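Local coordinates for protein phosphoglycolate phosphatase (Lactobacillus plantarum, PDB 2HDO) that probably hydrolyses 2-phosphoglycolate to glycolate and inorganic phosphate, as a member of the haloacid dehalogenase-like hydrolase family, at residues 7-12 and 202-207; 90-95 and 99-104; 142-147 and 168-173; 157-162 and 196-201. All coordinates share one frame; numbering follows the deposited sequence.

Contact 1 of 4, residues 7-12 and 202-207; sequences LMFDID and LDILEL. With PO4 (phosphate ion), chain B.
The strand leading into what appears to be the DxDx(T/V) motif of haloacid dehalogenase-like hydrolases runs between an apolar contact and a phosphate site: Leu7 and Phe9 meet Ile204 near the C terminus, and the loop that follows holds the anion. Both branches of Ile204 are used. Leu7 CD1 lies 4.1 Å from Ile204 CG2, the side chains passing alongside in opposite senses, while Ile204 CD1 comes to the edge of the Phe9 ring, 4.4 Å from CE2. Leu91 and Phe198 also touch Ile204, so the isoleucine is buried among helix 88-94 and the sheet. Past Phe9 the character changes. Ile11 N and Asp12 N both donate to phosphate O2, at 3.2 Å and 3.1 Å, the second bond almost straight (174°) and the first more bent (146°). With CG anti to the backbone N (chi1 -154°), the Asp10 carboxylate lies against the ion, at a spacing too short to be read in detail. Asp12 OD2 approaches phosphate O4 to 2.6 Å, and Ser18 and Gln107 hold the Asp12 carboxylate in position. Thr105, Ser106 and Lys138 add further hydrogen bonds to the ion, Lys138 also pairing with Asp10 OD1. An alanine in place of Asp10 would probably deprive Lys138 of its carboxylate mate and open a gap beside the phosphate. The ion, likely picked up from the crystallisation medium, sits where a substrate phosphoryl group would be expected; convergent N-H donors and a lysine suit that anion, and the position of Asp10 is consistent with the nucleophile of relatives.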
loop_
_atom_site.group_PDB
_atom_site.type_symbol
_atom_site.label_atom_id
_atom_site.label_comp_id
_atom_site.label_asym_id
_atom_site.label_seq_id
_atom_site.Cartn_x
_atom_site.Cartn_y
_atom_site.Cartn_z
ATOM N N LEU A 7 12.867 -1.473 6.579
ATOM C CA LEU A 7 11.877 -2.019 5.668
ATOM C C LEU A 7 10.619 -1.201 5.788
ATOM O O LEU A 7 10.083 -1.069 6.878
ATOM C CB LEU A 7 11.543 -3.458 5.997
ATOM C CG LEU A 7 12.646 -4.475 5.971
ATOM C CD1 LEU A 7 12.015 -5.859 6.242
ATOM C CD2 LEU A 7 13.427 -4.482 4.699
HETATM N N MSE A 8 10.200 -0.608 4.669
HETATM C CA MSE A 8 8.920 0.098 4.599
HETATM C C MSE A 8 7.965 -0.705 3.784
HETATM O O MSE A 8 8.365 -1.287 2.790
HETATM C CB MSE A 8 9.104 1.470 3.956
HETATM C CG MSE A 8 10.090 2.313 4.677
HETATM SE SE MSE A 8 9.385 2.988 6.380
HETATM C CE MSE A 8 10.825 2.355 7.652
ATOM N N PHE A 9 6.710 -0.740 4.198
ATOM C CA PHE A 9 5.702 -1.556 3.577
ATOM C C PHE A 9 4.521 -0.691 3.125
ATOM O O PHE A 9 4.084 0.185 3.841
ATOM C CB PHE A 9 5.107 -2.588 4.555
ATOM C CG PHE A 9 6.087 -3.615 5.049
ATOM C CD1 PHE A 9 6.902 -3.309 6.123
ATOM C CD2 PHE A 9 6.201 -4.866 4.451
ATOM C CE1 PHE A 9 7.834 -4.213 6.588
ATOM C CE2 PHE A 9 7.122 -5.792 4.944
ATOM C CZ PHE A 9 7.948 -5.452 5.992
ATOM N N ASP A 10 4.016 -0.986 1.940
ATOM C CA ASP A 10 2.619 -0.618 1.564
ATOM C C ASP A 10 1.625 -1.541 2.265
ATOM O O ASP A 10 2.007 -2.604 2.728
ATOM C CB ASP A 10 2.450 -0.783 0.053
ATOM C CG ASP A 10 1.390 0.103 -0.510
ATOM O OD1 ASP A 10 0.757 0.880 0.252
ATOM O OD2 ASP A 10 1.176 -0.004 -1.730
ATOM N N ILE A 11 0.343 -1.166 2.347
ATOM C CA ILE A 11 -0.626 -2.001 3.019
ATOM C C ILE A 11 -1.413 -2.831 2.009
ATOM O O ILE A 11 -1.349 -4.060 2.002
ATOM C CB ILE A 11 -1.588 -1.173 3.895
ATOM C CG1 ILE A 11 -0.796 -0.503 5.014
ATOM C CG2 ILE A 11 -2.645 -2.084 4.500
ATOM C CD1 ILE A 11 -1.527 0.614 5.746
ATOM N N ASP A 12 -2.124 -2.148 1.138
ATOM C CA ASP A 12 -3.095 -2.830 0.274
ATOM C C ASP A 12 -2.414 -3.662 -0.781
ATOM O O ASP A 12 -1.616 -3.138 -1.549
ATOM C CB ASP A 12 -4.023 -1.805 -0.384
ATOM C CG ASP A 12 -4.873 -1.068 0.610
ATOM O OD1 ASP A 12 -5.794 -1.709 1.191
ATOM O OD2 ASP A 12 -4.629 0.164 0.803
ATOM N N LEU A 202 7.348 -14.937 3.910
ATOM C CA LEU A 202 8.491 -15.429 4.673
ATOM C C LEU A 202 9.843 -15.392 3.914
ATOM O O LEU A 202 10.923 -15.429 4.513
ATOM C CB LEU A 202 8.189 -16.811 5.266
ATOM C CG LEU A 202 7.080 -16.732 6.324
ATOM C CD1 LEU A 202 6.586 -18.128 6.695
ATOM C CD2 LEU A 202 7.573 -15.972 7.563
ATOM N N ASP A 203 9.778 -15.252 2.599
ATOM C CA ASP A 203 10.981 -15.113 1.791
ATOM C C ASP A 203 11.757 -13.838 2.101
ATOM O O ASP A 203 12.943 -13.770 1.833
ATOM C CB ASP A 203 10.646 -15.113 0.306
ATOM C CG ASP A 203 10.026 -16.428 -0.172
ATOM O OD1 ASP A 203 10.177 -17.477 0.509
ATOM O OD2 ASP A 203 9.420 -16.401 -1.260
ATOM N N ILE A 204 11.070 -12.831 2.632
ATOM C CA ILE A 204 11.736 -11.602 3.101
ATOM C C ILE A 204 12.812 -11.943 4.150
ATOM O O ILE A 204 13.860 -11.313 4.172
ATOM C CB ILE A 204 10.708 -10.590 3.645
ATOM C CG1 ILE A 204 9.758 -10.211 2.502
ATOM C CG2 ILE A 204 11.428 -9.368 4.254
ATOM C CD1 ILE A 204 8.508 -9.353 2.864
ATOM N N LEU A 205 12.587 -12.977 4.969
ATOM C CA LEU A 205 13.581 -13.345 5.973
ATOM C C LEU A 205 14.900 -13.759 5.375
ATOM O O LEU A 205 15.926 -13.709 6.073
ATOM C CB LEU A 205 13.070 -14.446 6.910
ATOM C CG LEU A 205 11.772 -14.128 7.654
ATOM C CD1 LEU A 205 11.308 -15.350 8.450
ATOM C CD2 LEU A 205 11.992 -12.929 8.551
ATOM N N GLU A 206 14.904 -14.199 4.122
ATOM C CA GLU A 206 16.148 -14.606 3.466
ATOM C C GLU A 206 17.142 -13.435 3.349
ATOM O O GLU A 206 18.336 -13.675 3.237
ATOM C CB GLU A 206 15.889 -15.194 2.075
ATOM C CG GLU A 206 15.051 -16.503 2.044
ATOM C CD GLU A 206 14.359 -16.764 0.678
ATOM N N LEU A 207 16.672 -12.187 3.385
ATOM C CA LEU A 207 17.580 -11.032 3.418
ATOM C C LEU A 207 18.384 -10.929 4.696
ATOM O O LEU A 207 19.317 -10.133 4.747
ATOM C CB LEU A 207 16.824 -9.708 3.300
ATOM C CG LEU A 207 15.862 -9.406 2.140
ATOM C CD1 LEU A 207 14.984 -8.207 2.495
ATOM C CD2 LEU A 207 16.637 -9.146 0.914
HETATM P P PO4 B . -1.736 1.541 -0.304
HETATM O O1 PO4 B . -0.865 2.781 -0.645
HETATM O O2 PO4 B . -1.678 0.909 1.104
HETATM O O3 PO4 B . -1.369 0.434 -1.324
HETATM O O4 PO4 B . -3.206 1.918 -0.525
#

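Contact 2 of 4, residues 90-95 and 99-104; sequences SLFEQL and LRLGIV
In the Rossmann-like fold of the haloacid dehalogenase family, helices cover a parallel sheet, and here Phe92 and Leu95, at the end of helix 88-94, settle on Leu99 and Leu101, where the next strand begins. Three residues separate the two segments, so helix and strand form a tight alpha-to-beta connection. Leu95, the first residue to leave helical backbone angles, carries much of the contact by using each branch for a different partner. Its CD2 lies 4.0 Å from Leu99 CD1, and its CD1 lies 4.2 Å from Leu101 CD2. Leu101 in turn is shared: while one methyl serves Leu95, the other goes to the aromatic ring of Phe92. The Leu101 side chain already leaves the strand toward the helix, and with CG anti to the carbonyl carbon (chi1 -58°) its two methyls reach Leu95 and Phe92. The helix end is secured by Leu91 O, which accepts from Gln94 N and from Leu95 N, both at 3.0 Å; the second bond fixes the backbone just where the chain turns off. The same cluster reaches the neighbouring strand, since Leu95, Leu99 and Leu101 all touch Leu7. Phe92 extends the core further, stacking on Phe121 and meeting Phe9 with the ring planes inclined at about 60°. Val104, at the far end of the strand, packs against Pro143 and Ala147 of helix 142-150, on the other face of the sheet. Leu101 CD1 ends in the plane of the Phe92 ring, at its edge, 3.9 Å from Phe92 CD1.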
loop_
_atom_site.group_PDB
_atom_site.type_symbol
_atom_site.label_atom_id
_atom_site.label_comp_id
_atom_site.label_asym_id
_atom_site.label_seq_id
_atom_site.Cartn_x
_atom_site.Cartn_y
_atom_site.Cartn_z
ATOM N N SER A 90 3.570 -14.190 10.970
ATOM C CA SER A 90 4.801 -14.930 11.238
ATOM C C SER A 90 6.018 -14.135 10.840
ATOM O O SER A 90 7.074 -14.203 11.459
ATOM C CB SER A 90 4.821 -16.226 10.451
ATOM O OG SER A 90 3.720 -17.039 10.779
ATOM N N LEU A 91 5.885 -13.397 9.751
ATOM C CA LEU A 91 6.976 -12.576 9.276
ATOM C C LEU A 91 7.368 -11.565 10.334
ATOM O O LEU A 91 8.535 -11.392 10.633
ATOM C CB LEU A 91 6.610 -11.880 7.983
ATOM C CG LEU A 91 7.575 -10.799 7.482
ATOM C CD1 LEU A 91 8.880 -11.430 7.053
ATOM C CD2 LEU A 91 6.924 -9.979 6.379
ATOM N N PHE A 92 6.388 -10.858 10.873
ATOM C CA PHE A 92 6.659 -9.811 11.835
ATOM C C PHE A 92 7.168 -10.353 13.206
ATOM O O PHE A 92 7.920 -9.668 13.905
ATOM C CB PHE A 92 5.442 -8.865 11.927
ATOM C CG PHE A 92 5.344 -7.922 10.769
ATOM C CD1 PHE A 92 6.226 -6.879 10.677
ATOM C CD2 PHE A 92 4.398 -8.072 9.782
ATOM C CE1 PHE A 92 6.213 -6.015 9.617
ATOM C CE2 PHE A 92 4.347 -7.187 8.696
ATOM C CZ PHE A 92 5.245 -6.163 8.602
ATOM N N GLU A 93 6.869 -11.618 13.495
ATOM C CA GLU A 93 7.470 -12.304 14.658
ATOM C C GLU A 93 8.948 -12.598 14.455
ATOM O O GLU A 93 9.691 -12.718 15.436
ATOM C CB GLU A 93 6.780 -13.639 14.957
ATOM C CG GLU A 93 5.258 -13.645 15.006
ATOM C CD GLU A 93 4.698 -13.076 16.265
ATOM O OE1 GLU A 93 5.463 -12.415 16.998
ATOM O OE2 GLU A 93 3.490 -13.297 16.526
ATOM N N GLN A 94 9.384 -12.772 13.215
ATOM C CA GLN A 94 10.738 -13.256 12.941
ATOM C C GLN A 94 11.702 -12.156 12.458
ATOM O O GLN A 94 12.914 -12.330 12.540
ATOM C CB GLN A 94 10.691 -14.355 11.880
ATOM C CG GLN A 94 9.906 -15.630 12.228
ATOM C CD GLN A 94 10.425 -16.356 13.438
ATOM O OE1 GLN A 94 11.641 -16.449 13.660
ATOM N NE2 GLN A 94 9.504 -16.889 14.239
ATOM N N LEU A 95 11.190 -11.040 11.935
ATOM C CA LEU A 95 12.095 -9.982 11.431
ATOM C C LEU A 95 13.025 -9.500 12.573
ATOM O O LEU A 95 12.555 -9.356 13.707
ATOM C CB LEU A 95 11.292 -8.827 10.864
ATOM C CG LEU A 95 10.727 -9.042 9.434
ATOM C CD1 LEU A 95 9.690 -7.993 9.068
ATOM C CD2 LEU A 95 11.831 -9.002 8.388
ATOM N N LEU A 99 15.869 -3.925 12.927
ATOM C CA LEU A 99 15.283 -3.191 11.811
ATOM C C LEU A 99 14.402 -2.038 12.252
ATOM O O LEU A 99 13.726 -2.098 13.282
ATOM C CB LEU A 99 14.432 -4.101 10.954
ATOM C CG LEU A 99 15.197 -5.053 10.094
ATOM C CD1 LEU A 99 14.268 -6.089 9.522
ATOM C CD2 LEU A 99 15.952 -4.270 8.978
ATOM N N ARG A 100 14.415 -0.965 11.474
ATOM C CA ARG A 100 13.362 0.030 11.563
ATOM C C ARG A 100 12.275 -0.337 10.585
ATOM O O ARG A 100 12.518 -0.422 9.377
ATOM C CB ARG A 100 13.851 1.472 11.320
ATOM C CG ARG A 100 15.158 1.858 11.932
ATOM C CD ARG A 100 15.345 1.655 13.411
ATOM N NE ARG A 100 14.241 2.082 14.270
ATOM C CZ ARG A 100 14.029 3.309 14.754
ATOM N NH1 ARG A 100 14.812 4.340 14.426
ATOM N NH2 ARG A 100 12.998 3.503 15.575
ATOM N N LEU A 101 11.084 -0.604 11.103
ATOM C CA LEU A 101 9.974 -1.023 10.272
ATOM C C LEU A 101 8.988 0.149 10.157
ATOM O O LEU A 101 8.780 0.918 11.110
ATOM C CB LEU A 101 9.241 -2.242 10.871
ATOM C CG LEU A 101 10.064 -3.514 11.124
ATOM C CD1 LEU A 101 9.163 -4.583 11.652
ATOM C CD2 LEU A 101 10.764 -3.984 9.865
ATOM N N GLY A 102 8.386 0.304 8.991
ATOM C CA GLY A 102 7.316 1.262 8.864
ATOM C C GLY A 102 6.365 0.991 7.699
ATOM O O GLY A 102 6.526 0.045 6.897
ATOM N N ILE A 103 5.404 1.889 7.611
ATOM C CA ILE A 103 4.352 1.852 6.635
ATOM C C ILE A 103 4.322 3.184 5.863
ATOM O O ILE A 103 4.424 4.263 6.434
ATOM C CB ILE A 103 2.998 1.597 7.322
ATOM C CG1 ILE A 103 2.946 0.124 7.743
ATOM C CG2 ILE A 103 1.823 1.944 6.358
ATOM C CD1 ILE A 103 1.703 -0.276 8.410
ATOM N N VAL A 104 4.184 3.093 4.551
ATOM C CA VAL A 104 3.983 4.259 3.694
ATOM C C VAL A 104 2.813 3.942 2.782
ATOM O O VAL A 104 2.912 3.114 1.866
ATOM C CB VAL A 104 5.255 4.568 2.816
ATOM C CG1 VAL A 104 5.012 5.785 1.936
ATOM C CG2 VAL A 104 6.468 4.690 3.666
#

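Contact 3 of 4, residues 142-147 and 168-173; sequences LPLLTA and EQTAQA
Leu142 O is gripped twice by Thr146, one turn further along helix 142-150: by the backbone N at 2.8 Å and by the hydroxyl OG1 at 2.7 Å. The hydroxyl comes from above the carbonyl plane, 42° out of it, and its bond adds to the regular helical one and holds the Thr146 side chain against its own helix. This helix and helix 165-174 are neighbours on one face of the Rossmann-like sheet, joined in the chain by strand 158-162. Leu144 and Thr170 make the closest approach of the two segments, with 7.2 Å between their CA atoms. The threonine turns its two branches to different uses. OG1 bonds back to Ser166 O within its own helix, whereas CG2, anti to the backbone N, is presented to the neighbouring helix and meets Leu144 CB at 3.8 Å. Leu144 likewise has CG anti to its backbone N (chi1 180°), which carries its branched end onto the second helix. Ala171 turns its methyl away, and the leucine comes up against its main chain. Beneath the pair, Phe160 of the intervening strand touches Leu144, Thr170 and Ala171, so both helices rest on the same strand residue. Leu144 CD2 lies 3.9 Å from Ala171 CA and 4.4 Å from Ala171 CB.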
loop_
_atom_site.group_PDB
_atom_site.type_symbol
_atom_site.label_atom_id
_atom_site.label_comp_id
_atom_site.label_asym_id
_atom_site.label_seq_id
_atom_site.Cartn_x
_atom_site.Cartn_y
_atom_site.Cartn_z
ATOM N N LEU A 142 8.274 11.904 -1.959
ATOM C CA LEU A 142 8.241 12.586 -0.661
ATOM C C LEU A 142 7.693 11.713 0.491
ATOM O O LEU A 142 8.289 11.702 1.561
ATOM C CB LEU A 142 7.412 13.843 -0.754
ATOM C CG LEU A 142 7.379 14.676 0.533
ATOM C CD1 LEU A 142 8.789 15.039 0.890
ATOM C CD2 LEU A 142 6.488 15.886 0.356
ATOM N N PRO A 143 6.565 10.994 0.283
ATOM C CA PRO A 143 6.098 10.202 1.428
ATOM C C PRO A 143 7.126 9.130 1.894
ATOM O O PRO A 143 7.290 8.930 3.092
ATOM C CB PRO A 143 4.822 9.535 0.895
ATOM C CG PRO A 143 4.416 10.348 -0.330
ATOM C CD PRO A 143 5.680 10.857 -0.897
ATOM N N LEU A 144 7.791 8.446 0.955
ATOM C CA LEU A 144 8.822 7.469 1.314
ATOM C C LEU A 144 10.046 8.116 1.970
ATOM O O LEU A 144 10.552 7.639 2.977
ATOM C CB LEU A 144 9.229 6.654 0.085
ATOM C CG LEU A 144 10.295 5.597 0.251
ATOM C CD1 LEU A 144 10.005 4.718 1.457
ATOM C CD2 LEU A 144 10.425 4.761 -1.012
ATOM N N LEU A 145 10.488 9.229 1.413
ATOM C CA LEU A 145 11.639 9.899 1.948
ATOM C C LEU A 145 11.298 10.479 3.334
ATOM O O LEU A 145 12.147 10.522 4.198
ATOM C CB LEU A 145 12.094 10.989 0.986
ATOM C CG LEU A 145 12.755 10.436 -0.264
ATOM C CD1 LEU A 145 13.033 11.564 -1.260
ATOM C CD2 LEU A 145 14.038 9.698 0.064
ATOM N N THR A 146 10.058 10.895 3.555
ATOM C CA THR A 146 9.672 11.419 4.855
ATOM C C THR A 146 9.747 10.327 5.906
ATOM O O THR A 146 10.284 10.517 6.985
ATOM C CB THR A 146 8.284 12.070 4.768
ATOM O OG1 THR A 146 8.359 13.169 3.841
ATOM C CG2 THR A 146 7.835 12.585 6.112
ATOM N N ALA A 147 9.274 9.143 5.558
ATOM C CA ALA A 147 9.300 8.011 6.477
ATOM C C ALA A 147 10.722 7.686 6.855
ATOM O O ALA A 147 11.055 7.518 8.029
ATOM C CB ALA A 147 8.603 6.769 5.835
ATOM N N GLU A 168 6.579 1.206 -7.047
ATOM C CA GLU A 168 7.833 1.041 -7.743
ATOM C C GLU A 168 8.384 2.373 -8.190
ATOM O O GLU A 168 9.569 2.633 -7.994
ATOM C CB GLU A 168 7.673 0.110 -8.935
ATOM C CG GLU A 168 7.522 -1.305 -8.522
ATOM C CD GLU A 168 7.118 -2.241 -9.618
ATOM O OE1 GLU A 168 6.591 -1.752 -10.635
ATOM O OE2 GLU A 168 7.371 -3.465 -9.455
ATOM N N GLN A 169 7.539 3.219 -8.754
ATOM C CA GLN A 169 7.983 4.536 -9.178
ATOM C C GLN A 169 8.364 5.453 -8.020
ATOM O O GLN A 169 9.292 6.245 -8.136
ATOM C CB GLN A 169 6.921 5.178 -10.070
ATOM C CG GLN A 169 6.786 4.492 -11.426
ATOM C CD GLN A 169 5.618 5.034 -12.266
ATOM O OE1 GLN A 169 4.797 5.841 -11.775
ATOM N NE2 GLN A 169 5.532 4.589 -13.535
ATOM N N THR A 170 7.631 5.342 -6.907
ATOM C CA THR A 170 7.977 6.065 -5.671
ATOM C C THR A 170 9.396 5.720 -5.252
ATOM O O THR A 170 10.235 6.600 -4.945
ATOM C CB THR A 170 7.026 5.670 -4.534
ATOM O OG1 THR A 170 5.678 5.951 -4.910
ATOM C CG2 THR A 170 7.346 6.438 -3.224
ATOM N N ALA A 171 9.679 4.428 -5.204
ATOM C CA ALA A 171 10.988 3.935 -4.773
ATOM C C ALA A 171 12.130 4.399 -5.706
ATOM O O ALA A 171 13.199 4.864 -5.269
ATOM C CB ALA A 171 10.939 2.410 -4.686
ATOM N N GLN A 172 11.880 4.252 -7.008
ATOM C CA GLN A 172 12.872 4.678 -8.020
ATOM C C GLN A 172 13.182 6.153 -7.843
ATOM O O GLN A 172 14.349 6.548 -7.826
ATOM C CB GLN A 172 12.354 4.438 -9.442
ATOM C CG GLN A 172 12.369 2.983 -9.896
ATOM N N ALA A 173 12.133 6.961 -7.686
ATOM C CA ALA A 173 12.282 8.392 -7.555
ATOM C C ALA A 173 13.063 8.756 -6.273
ATOM O O ALA A 173 13.834 9.698 -6.226
ATOM C CB ALA A 173 10.933 9.077 -7.591
#

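Contact 4 of 4, residues 157-162 and 196-201; sequences NALFIG and HRFQKP
Strands 158-162 and 196-198 point the same general way, their axes approaching to 9.2 Å at an angle of 37°, with strand 177-181 between them in the sheet. Across that spacing the side chains do the meeting. Leu159 has CG anti to its backbone N (chi1 -175°), and its two methyls diverge to two rings. CD1 reaches the edge of the imidazole of His196, 4.0 Å from CD2, while CD2 reaches the edge of the Phe198 ring, 4.0 Å from CZ. The imidazole has a polar tie as well, for His196 NE2 is hydrogen-bonded to Tyr4 OH, which probably limits the turning of the ring that Leu159 abuts. Ile161, two residues on, brings CD1 to 4.2 Å from Phe198 CE2, so the phenylalanine is touched by two alternate residues of the strand. Leu207 and Ile204, from the C-terminal segment, cover the same cluster. Aliphatic side chains of a central strand meeting rings of the edge strand over a middle one form part of the hydrophobic layer on one face of the parallel sheet, as expected of the Rossmann-like haloacid dehalogenase fold.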
loop_
_atom_site.group_PDB
_atom_site.type_symbol
_atom_site.label_atom_id
_atom_site.label_comp_id
_atom_site.label_asym_id
_atom_site.label_seq_id
_atom_site.Cartn_x
_atom_site.Cartn_y
_atom_site.Cartn_z
ATOM N N ASN A 157 19.923 2.436 2.382
ATOM C CA ASN A 157 19.846 1.384 3.386
ATOM C C ASN A 157 18.428 0.925 3.716
ATOM O O ASN A 157 18.195 0.289 4.729
ATOM C CB ASN A 157 20.523 1.874 4.635
ATOM C CG ASN A 157 21.998 2.133 4.424
ATOM O OD1 ASN A 157 22.674 1.336 3.781
ATOM N ND2 ASN A 157 22.488 3.245 4.932
ATOM N N ALA A 158 17.500 1.239 2.811
ATOM C CA ALA A 158 16.118 0.950 2.952
ATOM C C ALA A 158 15.586 0.078 1.796
ATOM O O ALA A 158 16.120 0.101 0.654
ATOM C CB ALA A 158 15.384 2.230 3.042
ATOM N N LEU A 159 14.540 -0.695 2.086
ATOM C CA LEU A 159 13.815 -1.469 1.071
ATOM C C LEU A 159 12.333 -1.140 1.229
ATOM O O LEU A 159 11.775 -1.256 2.346
ATOM C CB LEU A 159 14.041 -2.954 1.261
ATOM C CG LEU A 159 13.459 -3.898 0.220
ATOM C CD1 LEU A 159 14.046 -3.739 -1.127
ATOM C CD2 LEU A 159 13.615 -5.287 0.716
ATOM N N PHE A 160 11.699 -0.745 0.132
ATOM C CA PHE A 160 10.243 -0.521 0.091
ATOM C C PHE A 160 9.609 -1.758 -0.533
ATOM O O PHE A 160 9.901 -2.114 -1.673
ATOM C CB PHE A 160 9.965 0.751 -0.707
ATOM C CG PHE A 160 8.546 1.216 -0.707
ATOM C CD1 PHE A 160 7.685 1.042 0.387
ATOM C CD2 PHE A 160 8.051 1.939 -1.817
ATOM C CE1 PHE A 160 6.373 1.477 0.347
ATOM C CE2 PHE A 160 6.746 2.411 -1.811
ATOM C CZ PHE A 160 5.909 2.158 -0.728
ATOM N N ILE A 161 8.706 -2.370 0.218
ATOM C CA ILE A 161 8.040 -3.588 -0.177
ATOM C C ILE A 161 6.595 -3.294 -0.505
ATOM O O ILE A 161 5.842 -2.763 0.323
ATOM C CB ILE A 161 8.133 -4.671 0.917
ATOM C CG1 ILE A 161 9.618 -4.927 1.211
ATOM C CG2 ILE A 161 7.384 -5.945 0.520
ATOM C CD1 ILE A 161 9.879 -5.828 2.359
ATOM N N GLY A 162 6.222 -3.591 -1.738
ATOM C CA GLY A 162 4.857 -3.389 -2.180
ATOM C C GLY A 162 4.538 -4.130 -3.473
ATOM O O GLY A 162 5.329 -4.960 -3.932
ATOM N N HIS A 196 14.546 -6.987 -5.395
ATOM C CA HIS A 196 14.210 -8.272 -4.825
ATOM C C HIS A 196 12.777 -8.601 -5.192
ATOM O O HIS A 196 11.904 -7.740 -5.271
ATOM C CB HIS A 196 14.357 -8.261 -3.300
ATOM C CG HIS A 196 15.756 -7.970 -2.837
ATOM N ND1 HIS A 196 16.775 -8.897 -2.928
ATOM C CD2 HIS A 196 16.310 -6.852 -2.315
ATOM C CE1 HIS A 196 17.899 -8.358 -2.476
ATOM N NE2 HIS A 196 17.647 -7.118 -2.100
ATOM N N ARG A 197 12.554 -9.886 -5.385
ATOM C CA ARG A 197 11.244 -10.404 -5.645
ATOM C C ARG A 197 10.955 -11.469 -4.592
ATOM O O ARG A 197 11.748 -12.390 -4.353
ATOM C CB ARG A 197 11.150 -10.951 -7.064
ATOM C CG ARG A 197 11.457 -9.921 -8.137
ATOM C CD ARG A 197 11.309 -10.485 -9.575
ATOM N NE ARG A 197 10.224 -11.455 -9.671
ATOM C CZ ARG A 197 9.020 -11.257 -10.217
ATOM N NH1 ARG A 197 8.670 -10.118 -10.820
ATOM N NH2 ARG A 197 8.158 -12.260 -10.182
ATOM N N PHE A 198 9.820 -11.317 -3.936
ATOM C CA PHE A 198 9.424 -12.221 -2.854
ATOM C C PHE A 198 8.161 -12.967 -3.228
ATOM O O PHE A 198 7.117 -12.370 -3.329
ATOM C CB PHE A 198 9.185 -11.448 -1.574
ATOM C CG PHE A 198 10.326 -10.583 -1.155
ATOM C CD1 PHE A 198 11.535 -11.162 -0.837
ATOM C CD2 PHE A 198 10.202 -9.196 -1.060
ATOM C CE1 PHE A 198 12.615 -10.374 -0.460
ATOM C CE2 PHE A 198 11.266 -8.426 -0.654
ATOM C CZ PHE A 198 12.459 -9.003 -0.350
ATOM N N GLN A 199 8.286 -14.271 -3.440
ATOM C CA GLN A 199 7.183 -15.125 -3.856
ATOM C C GLN A 199 6.147 -15.218 -2.751
ATOM O O GLN A 199 4.972 -15.232 -3.016
ATOM C CB GLN A 199 7.665 -16.539 -4.232
ATOM C CG GLN A 199 8.395 -16.599 -5.563
ATOM C CD GLN A 199 7.528 -16.180 -6.764
ATOM O OE1 GLN A 199 6.372 -16.621 -6.918
ATOM N NE2 GLN A 199 8.091 -15.330 -7.627
ATOM N N LYS A 200 6.610 -15.316 -1.511
ATOM C CA LYS A 200 5.729 -15.335 -0.356
ATOM C C LYS A 200 6.360 -14.559 0.794
ATOM O O LYS A 200 7.570 -14.317 0.790
ATOM C CB LYS A 200 5.426 -16.757 0.077
ATOM C CG LYS A 200 6.646 -17.536 0.393
ATOM N N PRO A 201 5.538 -14.140 1.755
ATOM C CA PRO A 201 6.042 -13.227 2.795
ATOM C C PRO A 201 7.275 -13.661 3.554
ATOM O O PRO A 201 8.174 -12.840 3.798
ATOM C CB PRO A 201 4.862 -13.067 3.723
ATOM C CG PRO A 201 3.671 -13.286 2.838
ATOM C CD PRO A 201 4.085 -14.354 1.869
#

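From the N terminus, strand 6-9 enters the core first, and contact 1 joins it to the C-terminal segment, closing a loop that holds all the others. Contact 2 closes a short loop within it, tying helix 88-94 to strand 100-104, the neighbour of strand 6-9. Contacts 3 and 4 both come after it and cross each other: 142-147 opens, 157-162 comes next, 168-173 completes the helix pair, and 196-201 completes the strand pair. Strand 158-162 links the two crossing contacts. Contacts 1, 2 and 4 thus build one face of the parallel sheet, while contact 3 covers the other, with Met8 and Val104 reaching it from contacts 1 and 2.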